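Local structure of B12-binding domain-containing protein (Kitasatospora setae, 6WTE) at residues L7-K12 with V38-F43. The protein is a cobalamin-dependent radical SAM methylase, TsrM, that binds cobalamin and a [4Fe-4S] cluster and carries out methyl transfer by a non-radical route. Numbering follows the deposited sequence.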
ATOM      1  N   LEU A   7      -8.577 -15.419  10.893  1.00 12.23           N
ATOM      2  CA  LEU A   7      -8.106 -14.223  10.204  1.00 11.19           C
ATOM      3  C   LEU A   7      -9.118 -13.861   9.127  1.00 13.14           C
ATOM      4  O   LEU A   7      -9.489 -14.713   8.314  1.00 13.91           O
ATOM      5  CB  LEU A   7      -6.717 -14.441   9.593  1.00 12.22           C
ATOM      6  CG  LEU A   7      -5.613 -14.845  10.576  1.00 12.67           C
ATOM      7  CD1 LEU A   7      -4.335 -15.223   9.833  1.00 11.86           C
ATOM      8  CD2 LEU A   7      -5.347 -13.685  11.556  1.00 12.62           C
ATOM      9  N   VAL A   8      -9.571 -12.608   9.129  1.00 14.10           N
ATOM     10  CA  VAL A   8     -10.624 -12.140   8.232  1.00 12.29           C
ATOM     11  C   VAL A   8     -10.032 -11.147   7.241  1.00 13.54           C
ATOM     12  O   VAL A   8      -9.362 -10.191   7.646  1.00 11.71           O
ATOM     13  CB  VAL A   8     -11.769 -11.480   9.020  1.00 12.28           C
ATOM     14  CG1 VAL A   8     -12.824 -10.939   8.067  1.00 13.69           C
ATOM     15  CG2 VAL A   8     -12.383 -12.469  10.012  1.00 14.33           C
ATOM     16  N   ASN A   9     -10.303 -11.358   5.942  1.00 11.03           N
ATOM     17  CA  ASN A   9      -9.998 -10.343   4.944  1.00 11.95           C
ATOM     18  C   ASN A   9     -11.263  -9.568   4.607  1.00 12.56           C
ATOM     19  O   ASN A   9     -12.150 -10.113   3.937  1.00 13.99           O
ATOM     20  CB  ASN A   9      -9.409 -10.957   3.676  1.00 11.94           C
ATOM     21  CG  ASN A   9      -9.009  -9.896   2.680  1.00 14.58           C
ATOM     22  OD1 ASN A   9      -8.643  -8.789   3.078  1.00 12.35           O
ATOM     23  ND2 ASN A   9      -9.100 -10.202   1.393  1.00 14.02           N
ATOM     24  N   PRO A  10     -11.393  -8.310   5.028  1.00 13.09           N
ATOM     25  CA  PRO A  10     -12.582  -7.519   4.697  1.00 12.21           C
ATOM     26  C   PRO A  10     -12.476  -6.749   3.392  1.00 16.30           C
ATOM     27  O   PRO A  10     -13.416  -6.024   3.045  1.00 15.75           O
ATOM     28  CB  PRO A  10     -12.650  -6.549   5.887  1.00 12.17           C
ATOM     29  CG  PRO A  10     -11.212  -6.244   6.134  1.00 14.67           C
ATOM     30  CD  PRO A  10     -10.468  -7.553   5.885  1.00 14.18           C
ATOM     31  N   ASN A  11     -11.366  -6.892   2.673  1.00 12.46           N
ATOM     32  CA  ASN A  11     -11.140  -6.124   1.456  1.00 14.47           C
ATOM     33  C   ASN A  11     -12.194  -6.465   0.413  1.00 18.23           C
ATOM     34  O   ASN A  11     -12.305  -7.616  -0.016  1.00 16.67           O
ATOM     35  CB  ASN A  11      -9.738  -6.412   0.923  1.00 13.59           C
ATOM     36  CG  ASN A  11      -9.267  -5.372  -0.076  1.00 16.27           C
ATOM     37  OD1 ASN A  11     -10.065  -4.612  -0.629  1.00 15.04           O
ATOM     38  ND2 ASN A  11      -7.964  -5.327  -0.303  1.00 16.08           N
ATOM     39  N   LYS A  12     -12.988  -5.474   0.015  1.00 17.18           N
ATOM     40  CA  LYS A  12     -14.010  -5.688  -1.000  1.00 18.80           C
ATOM     41  C   LYS A  12     -13.650  -5.055  -2.339  1.00 22.51           C
ATOM     42  O   LYS A  12     -14.503  -4.981  -3.229  1.00 21.80           O
ATOM     43  CB  LYS A  12     -15.362  -5.172  -0.502  1.00 24.33           C
ATOM     44  CG  LYS A  12     -15.897  -5.951   0.700  1.00 23.65           C
ATOM     45  CD  LYS A  12     -17.334  -5.584   1.025  1.00 26.06           C
ATOM     46  CE  LYS A  12     -17.476  -4.118   1.400  1.00 26.71           C
ATOM     47  NZ  LYS A  12     -18.849  -3.832   1.909  1.00 24.51           N
ATOM     48  N   VAL A  38      -8.814 -18.856   7.633  1.00 13.19           N
ATOM     49  CA  VAL A  38      -8.961 -17.578   6.947  1.00 12.03           C
ATOM     50  C   VAL A  38     -10.372 -17.495   6.392  1.00 12.77           C
ATOM     51  O   VAL A  38     -10.861 -18.439   5.762  1.00 17.57           O
ATOM     52  CB  VAL A  38      -7.933 -17.414   5.812  1.00 12.87           C
ATOM     53  CG1 VAL A  38      -8.191 -16.116   5.032  1.00 13.80           C
ATOM     54  CG2 VAL A  38      -6.518 -17.440   6.370  1.00 14.60           C
ATOM     55  N   LEU A  39     -11.021 -16.368   6.618  1.00 12.04           N
ATOM     56  CA  LEU A  39     -12.325 -16.091   6.037  1.00 12.55           C
ATOM     57  C   LEU A  39     -12.127 -14.907   5.102  1.00 15.07           C
ATOM     58  O   LEU A  39     -11.926 -13.776   5.557  1.00 13.71           O
ATOM     59  CB  LEU A  39     -13.350 -15.810   7.135  1.00 13.60           C
ATOM     60  CG  LEU A  39     -14.801 -16.185   6.906  1.00 23.47           C
ATOM     61  CD1 LEU A  39     -14.907 -17.654   6.510  1.00 22.48           C
ATOM     62  CD2 LEU A  39     -15.570 -15.917   8.194  1.00 23.14           C
ATOM     63  N   ASP A  40     -12.120 -15.169   3.797  1.00 13.02           N
ATOM     64  CA  ASP A  40     -11.813 -14.147   2.801  1.00 13.68           C
ATOM     65  C   ASP A  40     -13.122 -13.657   2.188  1.00 14.62           C
ATOM     66  O   ASP A  40     -13.795 -14.401   1.468  1.00 18.96           O
ATOM     67  CB  ASP A  40     -10.868 -14.702   1.737  1.00 14.78           C
ATOM     68  CG  ASP A  40     -10.304 -13.622   0.844  1.00 17.05           C
ATOM     69  OD1 ASP A  40     -10.771 -12.473   0.940  1.00 13.41           O
ATOM     70  OD2 ASP A  40      -9.385 -13.921   0.058  1.00 16.08           O
ATOM     71  N   LEU A  41     -13.474 -12.403   2.470  1.00 12.20           N
ATOM     72  CA  LEU A  41     -14.748 -11.849   2.030  1.00 14.29           C
ATOM     73  C   LEU A  41     -14.673 -11.195   0.659  1.00 14.47           C
ATOM     74  O   LEU A  41     -15.710 -10.756   0.145  1.00 16.62           O
ATOM     75  CB  LEU A  41     -15.259 -10.832   3.060  1.00 12.24           C
ATOM     76  CG  LEU A  41     -15.386 -11.359   4.492  1.00 16.50           C
ATOM     77  CD1 LEU A  41     -15.891 -10.278   5.443  1.00 16.37           C
ATOM     78  CD2 LEU A  41     -16.293 -12.582   4.545  1.00 16.74           C
ATOM     79  N   THR A  42     -13.486 -11.142   0.047  1.00 14.67           N
ATOM     80  CA  THR A  42     -13.337 -10.461  -1.238  1.00 16.51           C
ATOM     81  C   THR A  42     -14.235 -11.077  -2.304  1.00 19.18           C
ATOM     82  O   THR A  42     -14.864 -10.357  -3.087  1.00 19.63           O
ATOM     83  CB  THR A  42     -11.874 -10.499  -1.677  1.00 17.79           C
ATOM     84  OG1 THR A  42     -11.072  -9.866  -0.674  1.00 13.22           O
ATOM     85  CG2 THR A  42     -11.674  -9.780  -3.021  1.00 16.66           C
ATOM     86  N   PHE A  43     -14.320 -12.405  -2.342  1.00 17.25           N
ATOM     87  CA  PHE A  43     -15.177 -13.086  -3.302  1.00 22.93           C
ATOM     88  C   PHE A  43     -16.564 -13.373  -2.736  1.00 22.95           C
ATOM     89  O   PHE A  43     -17.307 -14.179  -3.306  1.00 25.18           O
ATOM     90  CB  PHE A  43     -14.511 -14.385  -3.771  1.00 23.95           C
ATOM     91  CG  PHE A  43     -13.063 -14.221  -4.157  1.00 24.66           C
ATOM     92  CD1 PHE A  43     -12.695 -13.380  -5.190  1.00 26.07           C
ATOM     93  CD2 PHE A  43     -12.072 -14.914  -3.481  1.00 29.86           C
ATOM     94  CE1 PHE A  43     -11.355 -13.225  -5.546  1.00 26.11           C
ATOM     95  CE2 PHE A  43     -10.738 -14.770  -3.833  1.00 25.79           C
ATOM     96  CZ  PHE A  43     -10.379 -13.923  -4.866  1.00 19.00           C
TER
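N9 and D40 are bridge partners in two parallel strands whose N-to-C directions differ by 12°, and their side chains run side by side on one face of the sheet. With CG anti to the backbone N, N9 lays its amide along D40, and N9 ND2 donates to D40 OD1 at 2.9 Å. The amide and carboxylate planes are 55° apart, and ND2 meets OD1 from above the carboxylate plane; T42 N reaches the same oxygen from the opposite face at 3.2 Å, closing an Asx turn. Two donors thus grip OD1, while D40 OD2 bonds to Y212 OH.

The tight part is the backbone ladder. L39 N donates to L7 O (2.8 Å, N-H...O angle 166°), N9 N to L39 O (2.9 Å), and L41 N to N9 O (3.0 Å), the last carrying the ladder one bond further. Beyond it the T42 hydroxyl donates to N11 O, with OG1 2.6 Å from that oxygen, tying T42 to the backbone of N11. Apolar packing is sparser: on the other face V8 CG1 and L41 CD1 are 4.1 Å apart. The loose side is at K12, partly exposed, whose chain leads away from 38-43. N11 sends ND2 to a hydrogen bond with cobalamin, which puts the 7-12 side of this contact at the cofactor.

This is the first beta-alpha-beta unit of the Rossmann-like B12-binding domain: strand 35-40 edges the sheet and strand 4-9 lies between it and strand 63-67. Helix 20-31 packs on L7, N9 and V38, whereas helix 48-58 covers L39 and L41 on the opposite face.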